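Local coordinates for putative cell adhesion protein (Parabacteroides distasonis, PDB 3LIU) that probably serves as a fimbrillin, a FimA/Mfa1-family subunit that assembles into pili used in cell adhesion, at residues Y60-T65 against K72-Q77. Residues are numbered along the deposited sequence; the frame is centred on the assembly and turned at random. Where two conformers were deposited one is given.
Sequences YTKDAT and KDVGPQ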
loop_
_atom_site.group_PDB
_atom_site.type_symbol
_atom_site.label_atom_id
_atom_site.label_comp_id
_atom_site.label_asym_id
_atom_site.label_seq_id
_atom_site.Cartn_x
_atom_site.Cartn_y
_atom_site.Cartn_z
ATOM N N TYR A 60 12.038 10.640 18.340
ATOM C CA TYR A 60 13.360 10.096 18.088
ATOM C C TYR A 60 13.301 8.890 17.191
ATOM O O TYR A 60 12.264 8.222 17.089
ATOM C CB TYR A 60 14.056 9.702 19.390
ATOM C CG TYR A 60 13.260 8.746 20.236
ATOM C CD1 TYR A 60 12.224 9.206 21.030
ATOM C CD2 TYR A 60 13.551 7.385 20.264
ATOM C CE1 TYR A 60 11.486 8.334 21.846
ATOM C CE2 TYR A 60 12.804 6.502 21.078
ATOM C CZ TYR A 60 11.762 7.005 21.844
ATOM O OH TYR A 60 11.006 6.202 22.645
ATOM N N THR A 61 14.437 8.580 16.578
ATOM C CA THR A 61 14.570 7.410 15.692
ATOM C C THR A 61 15.809 6.618 16.085
ATOM O O THR A 61 16.880 7.191 16.282
ATOM C CB THR A 61 14.660 7.786 14.194
ATOM O OG1 THR A 61 13.458 8.435 13.779
ATOM C CG2 THR A 61 14.827 6.499 13.287
ATOM N N LYS A 62 15.646 5.314 16.211
ATOM C CA LYS A 62 16.716 4.396 16.559
ATOM C C LYS A 62 16.583 3.140 15.730
ATOM O O LYS A 62 15.528 2.839 15.143
ATOM C CB LYS A 62 16.675 4.003 18.046
ATOM C CG LYS A 62 16.812 5.223 18.985
ATOM C CD LYS A 62 16.880 4.891 20.452
ATOM C CE LYS A 62 17.369 6.134 21.242
ATOM N NZ LYS A 62 16.916 6.093 22.653
ATOM N N ASP A 63 17.685 2.423 15.640
ATOM C CA ASP A 63 17.675 1.121 14.981
ATOM C C ASP A 63 16.933 0.189 15.903
ATOM O O ASP A 63 17.067 0.280 17.161
ATOM C CB ASP A 63 19.111 0.629 14.702
ATOM C CG ASP A 63 19.754 1.374 13.552
ATOM O OD1 ASP A 63 19.052 2.092 12.811
ATOM O OD2 ASP A 63 20.969 1.254 13.377
ATOM N N ALA A 64 16.120 -0.669 15.296
ATOM C CA ALA A 64 15.339 -1.645 16.048
ATOM C C ALA A 64 16.305 -2.757 16.485
ATOM O O ALA A 64 17.068 -3.248 15.672
ATOM C CB ALA A 64 14.204 -2.205 15.190
ATOM N N THR A 65 16.305 -3.090 17.775
ATOM C CA THR A 65 17.169 -4.158 18.272
ATOM C C THR A 65 16.388 -5.484 18.294
ATOM O O THR A 65 15.248 -5.562 18.744
ATOM C CB THR A 65 17.779 -3.833 19.649
ATOM O OG1 THR A 65 16.743 -3.484 20.563
ATOM C CG2 THR A 65 18.778 -2.658 19.551
ATOM N N LYS A 72 10.968 -6.667 18.590
ATOM C CA LYS A 72 12.111 -5.769 18.473
ATOM C C LYS A 72 11.889 -4.588 19.377
ATOM O O LYS A 72 10.747 -4.217 19.614
ATOM C CB LYS A 72 12.274 -5.309 17.040
ATOM C CG LYS A 72 12.504 -6.454 16.068
ATOM C CD LYS A 72 13.068 -5.948 14.785
ATOM C CE LYS A 72 14.346 -6.642 14.447
ATOM N NZ LYS A 72 14.909 -6.044 13.212
ATOM N N ASP A 73 12.983 -4.006 19.870
ATOM C CA ASP A 73 12.940 -2.972 20.911
ATOM C C ASP A 73 13.589 -1.693 20.422
ATOM O O ASP A 73 14.485 -1.727 19.561
ATOM C CB ASP A 73 13.722 -3.470 22.164
ATOM C CG ASP A 73 13.128 -4.765 22.740
ATOM O OD1 ASP A 73 11.877 -4.865 22.788
ATOM O OD2 ASP A 73 13.883 -5.703 23.086
ATOM N N VAL A 74 13.148 -0.573 20.991
ATOM C CA VAL A 74 13.877 0.693 20.890
ATOM C C VAL A 74 14.344 1.022 22.296
ATOM O O VAL A 74 13.537 1.095 23.215
ATOM C CB VAL A 74 13.011 1.834 20.291
ATOM C CG1 VAL A 74 11.762 2.067 21.115
ATOM C CG2 VAL A 74 13.814 3.115 20.173
ATOM N N GLY A 75 15.655 1.213 22.457
ATOM C CA GLY A 75 16.323 1.304 23.760
ATOM C C GLY A 75 15.878 2.512 24.528
ATOM O O GLY A 75 15.252 3.403 23.950
ATOM N N PRO A 76 16.192 2.552 25.832
ATOM C CA PRO A 76 15.656 3.616 26.657
ATOM C C PRO A 76 15.941 4.968 26.072
ATOM O O PRO A 76 17.025 5.194 25.571
ATOM C CB PRO A 76 16.390 3.430 27.981
ATOM C CG PRO A 76 16.537 1.985 28.080
ATOM C CD PRO A 76 16.920 1.572 26.656
ATOM N N GLN A 77 14.960 5.854 26.137
ATOM C CA GLN A 77 15.118 7.210 25.665
ATOM C C GLN A 77 14.575 8.124 26.727
ATOM O O GLN A 77 13.560 7.817 27.330
ATOM C CB GLN A 77 14.317 7.395 24.391
ATOM C CG GLN A 77 14.180 8.828 23.923
ATOM C CD GLN A 77 15.448 9.357 23.316
ATOM O OE1 GLN A 77 16.308 8.590 22.858
ATOM N NE2 GLN A 77 15.576 10.681 23.306
HETATM O O HOH W 1 12.470 4.041 23.611
HETATM O O HOH W 2 17.308 0.395 19.797
#
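The carbonyl O of Asp73 is gripped by Thr65. Thr65 N lies 2.9 Å from Asp73 O, its bond nearly straight at 177° and in the carbonyl plane. In the conformer given, one of two, Thr65 OG1 adds a second bond from above that plane, 3.0 Å from Asp73 O, so this second grip may not be permanent. Asp73 N returns a bond to Thr65 O, completing an antiparallel hydrogen-bonded pair. Beyond it the strands splay apart. A water bridges Asp63 O and Gly75 N between the diverging strands. The extended Lys62 chain crosses Val74 at about a right angle, Lys62 CD lying 3.6 Å from Val74 CG2. Lys62 NZ hydrogen-bonds Gln77 OE1 at 2.6 Å, on a lone pair in the carbonyl plane. The Gln77 side chain passes over one face of the Tyr60 ring, with its amide plane 18° from the ring plane. Gln77 CG makes a CH-pi contact over that face, 3.5 Å from the centroid of the Tyr60 ring. Val74 CG2 meets the ring at its edge, 3.6 Å from Tyr60 CE2. An alanine in place of Tyr60 would probably leave Gln77 without its stacking surface and open a gap beside Val74. Tyr60 also touches Leu19 of strand 16-24 and Val48 of strand 45-52. The contact is that of a beta hairpin, strands 57-66 and 71-80, paired near its turn and splayed further on, within the FimA family region.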